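Local coordinates for ESSB (Geobacillus thermodenitrificans, PDB 4ANO), which serves as an integral membrane component of the type VII secretion system, represented here by its cytoplasmic part, which probably has a pseudokinase-like fold, at residues 113-118 and 123-128; 18-21 and 27-30; 14-19 and 31-36. All coordinates share one frame; numbering follows the deposited sequence. Where two conformers were deposited one is given.

Contact 1: 113-118 and 123-128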
loop_
_atom_site.group_PDB
_atom_site.type_symbol
_atom_site.label_atom_id
_atom_site.label_comp_id
_atom_site.label_asym_id
_atom_site.label_seq_id
_atom_site.Cartn_x
_atom_site.Cartn_y
_atom_site.Cartn_z
ATOM N N GLU A 113 -4.565 3.429 -3.156
ATOM C CA GLU A 113 -4.508 4.911 -3.302
ATOM C C GLU A 113 -3.160 5.404 -2.788
ATOM O O GLU A 113 -2.716 6.536 -3.131
ATOM C CB GLU A 113 -5.591 5.594 -2.460
ATOM C CG GLU A 113 -5.818 7.027 -2.831
ATOM C CD GLU A 113 -6.901 7.737 -2.023
ATOM O OE1 GLU A 113 -7.383 7.253 -0.958
ATOM O OE2 GLU A 113 -7.265 8.839 -2.512
ATOM N N ASN A 114 -2.537 4.617 -1.921
ATOM C CA ASN A 114 -1.305 5.056 -1.275
ATOM C C ASN A 114 -0.029 4.529 -1.886
ATOM O O ASN A 114 1.039 4.655 -1.293
ATOM C CB ASN A 114 -1.363 4.703 0.210
ATOM C CG ASN A 114 -0.476 5.585 1.040
ATOM O OD1 ASN A 114 -0.272 6.790 0.748
ATOM N ND2 ASN A 114 0.067 4.994 2.116
ATOM N N LEU A 115 -0.150 3.892 -3.049
ATOM C CA LEU A 115 1.036 3.288 -3.617
ATOM C C LEU A 115 1.361 3.791 -5.020
ATOM O O LEU A 115 0.474 3.908 -5.839
ATOM C CB LEU A 115 0.819 1.810 -3.745
ATOM C CG LEU A 115 0.803 0.954 -2.480
ATOM C CD1 LEU A 115 0.310 -0.467 -2.782
ATOM C CD2 LEU A 115 2.232 0.897 -1.854
HETATM N N MSE A 116 2.642 4.008 -5.301
HETATM C CA MSE A 116 3.086 4.188 -6.707
HETATM C C MSE A 116 4.301 3.311 -6.959
HETATM O O MSE A 116 4.884 2.771 -6.000
HETATM C CB MSE A 116 3.370 5.648 -7.018
HETATM C CG MSE A 116 2.203 6.573 -6.753
HETATM SE SE MSE A 116 2.533 8.251 -7.670
HETATM C CE MSE A 116 2.530 7.557 -9.497
ATOM N N PHE A 117 4.700 3.142 -8.233
ATOM C CA PHE A 117 5.706 2.124 -8.596
ATOM C C PHE A 117 6.760 2.686 -9.485
ATOM O O PHE A 117 6.433 3.520 -10.268
ATOM C CB PHE A 117 5.035 0.945 -9.368
ATOM C CG PHE A 117 4.028 0.217 -8.468
ATOM C CD1 PHE A 117 2.743 0.694 -8.294
ATOM C CD2 PHE A 117 4.419 -0.964 -7.831
ATOM C CE1 PHE A 117 1.837 0.030 -7.403
ATOM C CE2 PHE A 117 3.540 -1.637 -6.954
ATOM C CZ PHE A 117 2.238 -1.158 -6.760
ATOM N N ASN A 118 7.984 2.211 -9.353
ATOM C CA ASN A 118 9.084 2.749 -10.197
ATOM C C ASN A 118 9.173 1.913 -11.416
ATOM O O ASN A 118 8.360 1.036 -11.585
ATOM C CB ASN A 118 10.405 2.801 -9.416
ATOM C CG ASN A 118 10.947 1.436 -9.013
ATOM O OD1 ASN A 118 10.492 0.351 -9.440
ATOM N ND2 ASN A 118 11.985 1.494 -8.167
ATOM N N PRO A 123 7.440 -1.057 -5.174
ATOM C CA PRO A 123 6.420 -0.090 -4.687
ATOM C C PRO A 123 6.957 0.943 -3.737
ATOM O O PRO A 123 7.945 0.702 -3.071
ATOM C CB PRO A 123 5.394 -0.987 -4.007
ATOM C CG PRO A 123 6.342 -2.068 -3.365
ATOM C CD PRO A 123 7.391 -2.351 -4.434
ATOM N N PHE A 124 6.344 2.121 -3.752
ATOM C CA PHE A 124 6.598 3.198 -2.838
ATOM C C PHE A 124 5.317 3.711 -2.256
ATOM O O PHE A 124 4.324 3.869 -2.924
ATOM C CB PHE A 124 7.296 4.367 -3.508
ATOM C CG PHE A 124 8.681 4.047 -3.960
ATOM C CD1 PHE A 124 8.895 3.128 -5.054
ATOM C CD2 PHE A 124 9.784 4.556 -3.283
ATOM C CE1 PHE A 124 10.237 2.782 -5.451
ATOM C CE2 PHE A 124 11.089 4.207 -3.666
ATOM C CZ PHE A 124 11.306 3.319 -4.731
ATOM N N PHE A 125 5.354 4.096 -0.973
ATOM C CA PHE A 125 4.196 4.688 -0.336
ATOM C C PHE A 125 4.180 6.162 -0.463
ATOM O O PHE A 125 5.254 6.817 -0.387
ATOM C CB PHE A 125 4.175 4.340 1.188
ATOM C CG PHE A 125 4.021 2.923 1.437
ATOM C CD1 PHE A 125 2.767 2.343 1.340
ATOM C CD2 PHE A 125 5.100 2.129 1.713
ATOM C CE1 PHE A 125 2.584 1.014 1.556
ATOM C CE2 PHE A 125 4.955 0.773 1.877
ATOM C CZ PHE A 125 3.693 0.199 1.772
ATOM N N LEU A 126 3.005 6.735 -0.608
ATOM C CA LEU A 126 2.818 8.103 -0.624
ATOM C C LEU A 126 2.795 8.678 0.782
ATOM O O LEU A 126 3.737 9.373 1.189
ATOM C CB LEU A 126 1.520 8.481 -1.357
ATOM C CG LEU A 126 1.654 8.162 -2.865
ATOM C CD1 LEU A 126 0.349 8.055 -3.547
ATOM C CD2 LEU A 126 2.524 9.263 -3.523
ATOM N N HIS A 127 1.754 8.396 1.512
ATOM C CA HIS A 127 1.639 8.856 2.909
ATOM C C HIS A 127 2.222 7.798 3.879
ATOM O O HIS A 127 1.997 6.615 3.690
ATOM C CB HIS A 127 0.200 9.058 3.301
ATOM C CG HIS A 127 0.040 9.376 4.764
ATOM N ND1 HIS A 127 0.417 10.577 5.314
ATOM C CD2 HIS A 127 -0.282 8.576 5.790
ATOM C CE1 HIS A 127 0.277 10.529 6.625
ATOM N NE2 HIS A 127 -0.199 9.334 6.944
ATOM N N VAL A 128 2.951 8.267 4.911
ATOM C CA VAL A 128 3.485 7.331 5.946
ATOM C C VAL A 128 3.188 7.965 7.287
ATOM O O VAL A 128 3.159 9.197 7.409
ATOM C CB VAL A 128 4.990 7.244 5.732
ATOM C CG1 VAL A 128 5.581 6.398 6.765
ATOM C CG2 VAL A 128 5.318 6.544 4.319
#
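Leu115, Met116 and Phe117 pair with Phe125, Phe124 and Pro123 in a buried antiparallel hairpin of a three-stranded sheet near the centre of the chain. Met116 and Phe124 are the hydrogen-bonded pair, Phe124 N 2.8 Å from Met116 O and Met116 N 2.9 Å from Phe124 O. Leu126 N bonds to Asn114 O (2.9 Å), and the Asn114 side chain, CG beside the carbonyl carbon (chi1 -156°), carries the pairing on to His127. Asn114 OD1 accepts a hydrogen bond from His127 N at 2.7 Å, while Asn114 ND2 gives a nearly straight bond of 3.0 Å to a lone pair of His127 O, so one flat group grips both polar backbone atoms of a single residue. ND2 also reaches Ile109 O, which helps fix the amide's flip. If the fragment is built like a protein kinase, as its family relationship makes probable, this hairpin would follow the segment equivalent to the catalytic loop. A leucine in place of Asn114 would probably leave His127 N and O without these partners. Leu115 CD2 rests 3.4 Å from Phe125 CE1, and Phe117 CE2 meets Pro123 CB at 3.5 Å. Asn118 ND2, hydrogen-bonded to Glu122 OE1, packs at the Phe124 ring edge.

Contact 2: 18-21 and 27-30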
loop_
_atom_site.group_PDB
_atom_site.type_symbol
_atom_site.label_atom_id
_atom_site.label_comp_id
_atom_site.label_asym_id
_atom_site.label_seq_id
_atom_site.Cartn_x
_atom_site.Cartn_y
_atom_site.Cartn_z
ATOM N N VAL A 18 -8.140 14.731 5.239
ATOM C CA VAL A 18 -8.761 15.068 3.994
ATOM C C VAL A 18 -7.668 15.074 2.911
ATOM O O VAL A 18 -6.615 15.728 3.086
ATOM C CB VAL A 18 -9.395 16.486 4.134
ATOM C CG1 VAL A 18 -9.805 17.093 2.817
ATOM C CG2 VAL A 18 -10.576 16.446 5.096
HETATM N N MSE A 19 -7.888 14.296 1.846
HETATM C CA MSE A 19 -7.140 14.469 0.592
HETATM C C MSE A 19 -7.777 15.653 -0.127
HETATM O O MSE A 19 -8.878 15.480 -0.693
HETATM C CB MSE A 19 -7.344 13.267 -0.329
HETATM C CG MSE A 19 -6.365 13.117 -1.535
HETATM SE SE MSE A 19 -4.557 12.635 -0.935
HETATM C CE MSE A 19 -4.811 10.821 -0.270
ATOM N N ILE A 20 -7.105 16.820 -0.105
ATOM C CA ILE A 20 -7.620 18.012 -0.798
ATOM C C ILE A 20 -7.146 18.160 -2.216
ATOM O O ILE A 20 -7.614 19.046 -2.961
ATOM C CB ILE A 20 -7.294 19.358 -0.056
ATOM C CG1 ILE A 20 -5.813 19.500 0.220
ATOM C CG2 ILE A 20 -8.097 19.509 1.237
ATOM C CD1 ILE A 20 -5.323 20.891 0.065
ATOM N N ASN A 21 -6.162 17.351 -2.573
ATOM C CA ASN A 21 -5.560 17.443 -3.891
ATOM C C ASN A 21 -4.938 16.086 -4.213
ATOM O O ASN A 21 -4.474 15.328 -3.309
ATOM C CB ASN A 21 -4.467 18.510 -3.881
ATOM C CG ASN A 21 -4.142 19.076 -5.285
ATOM O OD1 ASN A 21 -4.339 18.427 -6.309
ATOM N ND2 ASN A 21 -3.640 20.310 -5.308
ATOM N N VAL A 27 -2.343 15.989 1.964
ATOM C CA VAL A 27 -3.212 15.470 3.009
ATOM C C VAL A 27 -3.229 16.541 4.110
ATOM O O VAL A 27 -2.169 17.067 4.473
ATOM C CB VAL A 27 -2.758 14.049 3.493
ATOM C CG1 VAL A 27 -1.359 14.032 3.988
ATOM C CG2 VAL A 27 -3.664 13.502 4.588
ATOM N N ILE A 28 -4.410 16.747 4.685
ATOM C CA ILE A 28 -4.634 17.795 5.693
ATOM C C ILE A 28 -5.180 17.129 6.974
ATOM O O ILE A 28 -6.197 16.399 6.946
ATOM C CB ILE A 28 -5.640 18.879 5.161
ATOM C CG1 ILE A 28 -5.194 19.517 3.810
ATOM C CG2 ILE A 28 -5.930 19.951 6.250
ATOM C CD1 ILE A 28 -3.825 20.023 3.840
ATOM N N PHE A 29 -4.449 17.295 8.084
ATOM C CA PHE A 29 -4.943 16.759 9.356
ATOM C C PHE A 29 -5.246 17.990 10.284
ATOM O O PHE A 29 -4.564 18.988 10.197
ATOM C CB PHE A 29 -3.832 16.000 10.101
ATOM C CG PHE A 29 -3.300 14.791 9.386
ATOM C CD1 PHE A 29 -2.374 14.914 8.397
ATOM C CD2 PHE A 29 -3.745 13.522 9.822
ATOM C CE1 PHE A 29 -1.875 13.735 7.692
ATOM C CE2 PHE A 29 -3.249 12.362 9.198
ATOM C CZ PHE A 29 -2.361 12.482 8.121
ATOM N N GLN A 30 -6.165 17.790 11.219
ATOM C CA GLN A 30 -6.411 18.738 12.316
ATOM C C GLN A 30 -5.484 18.474 13.467
ATOM O O GLN A 30 -5.481 17.406 14.001
ATOM C CB GLN A 30 -7.879 18.593 12.747
ATOM C CG GLN A 30 -8.885 18.908 11.707
ATOM C CD GLN A 30 -8.628 20.234 11.015
ATOM O OE1 GLN A 30 -8.680 21.313 11.627
ATOM N NE2 GLN A 30 -8.326 20.172 9.740
#
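Strands 18-21 and 27-30 run antiparallel at 139°, with Val18 and Ile28 as a hydrogen-bonded pair: Val18 N is 3.1 Å from Ile28 O, and Ile28 N is 2.9 Å from Val18 O. They form a beta hairpin at one border of the four-stranded antiparallel sheet, with 25-30 flanked on its other side by 62-68; such a sheet is consistent with the smaller lobe of a kinase-like fold. Next along the ladder, Met19 and Val27 make a non-hydrogen-bonded pair. Their side chains project from the face covered by helix 10-15, where Met19 touches Leu11 and Val27 touches Leu15. Val18 and Ile28 point from the reverse face, and Val18 is on the surface. The side-chain contact across the hairpin is diagonal, from Ile20 to Ile28. Ile20 CG1 stands between its backbone N and carbonyl carbon, chi1 54°, which turns that branch against Ile28 CG1 at 3.6 Å. Ile28 has two conformers, so this distance holds for one of them and the packing is less certain than the backbone pairing. Backbone bonds of Ile20 with Thr26 carry the ladder on toward the turn. Val18 O, which already accepts from Ile28 N, also receives a CA-H...O contact from Val27 CA at 3.4 Å.

Contact 3: 14-19 and 31-36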
loop_
_atom_site.group_PDB
_atom_site.type_symbol
_atom_site.label_atom_id
_atom_site.label_comp_id
_atom_site.label_asym_id
_atom_site.label_seq_id
_atom_site.Cartn_x
_atom_site.Cartn_y
_atom_site.Cartn_z
ATOM N N GLN A 14 -9.081 6.125 7.627
ATOM C CA GLN A 14 -8.104 5.630 8.618
ATOM C C GLN A 14 -7.250 6.789 9.202
ATOM O O GLN A 14 -6.795 6.711 10.392
ATOM C CB GLN A 14 -7.083 4.683 7.997
ATOM C CG GLN A 14 -7.680 3.293 7.609
ATOM C CD GLN A 14 -8.258 2.583 8.785
ATOM O OE1 GLN A 14 -7.608 2.418 9.857
ATOM N NE2 GLN A 14 -9.555 2.288 8.706
ATOM N N LEU A 15 -6.989 7.800 8.393
ATOM C CA LEU A 15 -6.150 8.942 8.888
ATOM C C LEU A 15 -7.003 9.963 9.630
ATOM O O LEU A 15 -6.399 10.812 10.325
ATOM C CB LEU A 15 -5.486 9.622 7.674
ATOM C CG LEU A 15 -4.138 9.156 7.161
ATOM C CD1 LEU A 15 -3.837 7.767 7.281
ATOM C CD2 LEU A 15 -3.980 9.629 5.712
ATOM N N ASP A 16 -8.332 9.898 9.484
ATOM C CA ASP A 16 -9.256 11.005 9.806
ATOM C C ASP A 16 -8.736 12.310 9.185
ATOM O O ASP A 16 -8.537 13.318 9.878
ATOM C CB ASP A 16 -9.449 11.139 11.318
ATOM C CG ASP A 16 -10.685 12.047 11.648
ATOM O OD1 ASP A 16 -11.502 12.339 10.751
ATOM O OD2 ASP A 16 -10.802 12.492 12.781
ATOM N N ALA A 17 -8.418 12.281 7.888
ATOM C CA ALA A 17 -7.790 13.442 7.232
ATOM C C ALA A 17 -8.465 13.632 5.912
ATOM O O ALA A 17 -9.188 12.756 5.457
ATOM C CB ALA A 17 -6.247 13.256 6.992
ATOM N N VAL A 18 -8.140 14.731 5.239
ATOM C CA VAL A 18 -8.761 15.068 3.994
ATOM C C VAL A 18 -7.668 15.074 2.911
ATOM O O VAL A 18 -6.615 15.728 3.086
ATOM C CB VAL A 18 -9.395 16.486 4.134
ATOM C CG1 VAL A 18 -9.805 17.093 2.817
ATOM C CG2 VAL A 18 -10.576 16.446 5.096
HETATM N N MSE A 19 -7.888 14.296 1.846
HETATM C CA MSE A 19 -7.140 14.469 0.592
HETATM C C MSE A 19 -7.777 15.653 -0.127
HETATM O O MSE A 19 -8.878 15.480 -0.693
HETATM C CB MSE A 19 -7.344 13.267 -0.329
HETATM C CG MSE A 19 -6.365 13.117 -1.535
HETATM SE SE MSE A 19 -4.557 12.635 -0.935
HETATM C CE MSE A 19 -4.811 10.821 -0.270
ATOM N N ARG A 31 -4.690 19.474 13.858
ATOM C CA ARG A 31 -3.680 19.324 14.863
ATOM C C ARG A 31 -4.290 18.875 16.207
ATOM O O ARG A 31 -3.714 18.092 16.964
ATOM C CB ARG A 31 -2.948 20.659 15.010
ATOM C CG ARG A 31 -1.553 20.524 15.256
ATOM C CD ARG A 31 -0.891 21.938 15.433
ATOM N NE ARG A 31 0.087 21.878 16.497
ATOM C CZ ARG A 31 1.044 22.789 16.676
ATOM N NH1 ARG A 31 1.139 23.779 15.822
ATOM N NH2 ARG A 31 1.955 22.629 17.642
ATOM N N ALA A 32 -5.501 19.336 16.476
ATOM C CA ALA A 32 -6.159 19.055 17.706
ATOM C C ALA A 32 -6.409 17.560 17.893
ATOM O O ALA A 32 -6.533 17.060 19.026
ATOM C CB ALA A 32 -7.484 19.900 17.825
ATOM N N LYS A 33 -6.486 16.837 16.772
ATOM C CA LYS A 33 -6.792 15.431 16.799
ATOM C C LYS A 33 -5.552 14.503 16.857
ATOM O O LYS A 33 -5.725 13.283 16.971
ATOM C CB LYS A 33 -7.622 15.096 15.510
ATOM C CG LYS A 33 -9.082 15.513 15.553
ATOM C CD LYS A 33 -9.725 15.247 14.153
ATOM C CE LYS A 33 -11.258 15.411 14.181
ATOM N NZ LYS A 33 -11.757 15.131 12.766
ATOM N N LEU A 34 -4.350 15.067 16.733
ATOM C CA LEU A 34 -3.082 14.329 16.768
ATOM C C LEU A 34 -2.457 14.045 18.150
ATOM O O LEU A 34 -2.565 14.859 19.069
ATOM C CB LEU A 34 -2.061 15.039 15.863
ATOM C CG LEU A 34 -2.465 15.442 14.443
ATOM C CD1 LEU A 34 -1.443 16.272 13.654
ATOM C CD2 LEU A 34 -2.833 14.136 13.616
ATOM N N LYS A 35 -1.716 12.948 18.267
ATOM C CA LYS A 35 -0.897 12.627 19.443
ATOM C C LYS A 35 0.438 13.387 19.413
ATOM O O LYS A 35 1.160 13.370 20.415
ATOM C CB LYS A 35 -0.620 11.135 19.493
ATOM C CG LYS A 35 -1.830 10.328 19.618
ATOM C CD LYS A 35 -1.501 8.812 19.731
ATOM C CE LYS A 35 -2.751 8.006 20.130
ATOM N NZ LYS A 35 -2.671 6.661 19.504
HETATM N N MSE A 36 0.713 14.017 18.262
HETATM C CA MSE A 36 1.934 14.795 18.039
HETATM C C MSE A 36 2.119 15.817 19.195
HETATM O O MSE A 36 1.152 16.415 19.678
HETATM C CB MSE A 36 1.860 15.585 16.719
HETATM C CG MSE A 36 3.070 16.431 16.466
HETATM SE SE MSE A 36 2.877 17.532 14.903
HETATM C CE MSE A 36 1.730 18.919 15.623
#
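One salt bridge, between Asp16 and Lys33, makes the whole contact: the two segments come no nearer than 8.6 Å between the CA atoms of these residues, and the gap is spanned by side chains alone. Lys33 NZ sits 2.8 Å from Asp16 OD2 and approaches on the syn side of that oxygen, though 34° out of the carboxylate plane. The grip is lopsided, since Asp16 OD1 is 3.5 Å from the same NZ. Beyond CG the lysine chain is fully extended and meets the aspartate side chain at about a right angle, with CD and CE each 3.3 Å from Asp16 OD2, so the aliphatic part brushes the oxygen that holds the ammonium group. With CG anti to the backbone N, chi1 -166°, Asp16 sends its carboxylate out toward Lys33. The backbone there is shaped by a Schellman motif: Asp16, with a positive phi of 48°, is the C-prime residue that ends helix 10-15, Ala17 N bonding to Glu12 O and Asp16 N to Thr13 O. A carboxylate at this end of a helix probably faces an unfavourable dipole, which the nearby ammonium group would offset in part. Lys33 closes a short 3-10 turn after strand 25-30, in which Leu34 N bonds to Arg31 O. The bridge therefore links the corner leading from helix 10-15 into strand 18-22 with the loop leaving strand 25-30. Both charged residues lie on the surface, and the next residue, Leu34, touches Val63 and Pro135.

Overall arrangement
Contact 1 is core and contact 3 surface, with contact 2 partly buried between these extremes. Contacts 2 and 3 share Val18 and Met19, their centres about 9 Å apart: contact 2 pairs strand 18-22 with 25-30, contact 3 ties the chain entering one to the chain leaving the other. Contact 1 belongs to a different sheet, its centre about 17 Å from that of contact 2, yet the two touch where the His127 ring packs on Phe29 and Val27. Leu15, from the helix end in contact 3, packs on that histidine too. The chemistry follows depth: a backbone-mimicking amide and aromatic rings inside, backbone bonds with a few aliphatic branches in the 18-22/25-30 hairpin, and in contact 3 a single surface salt bridge.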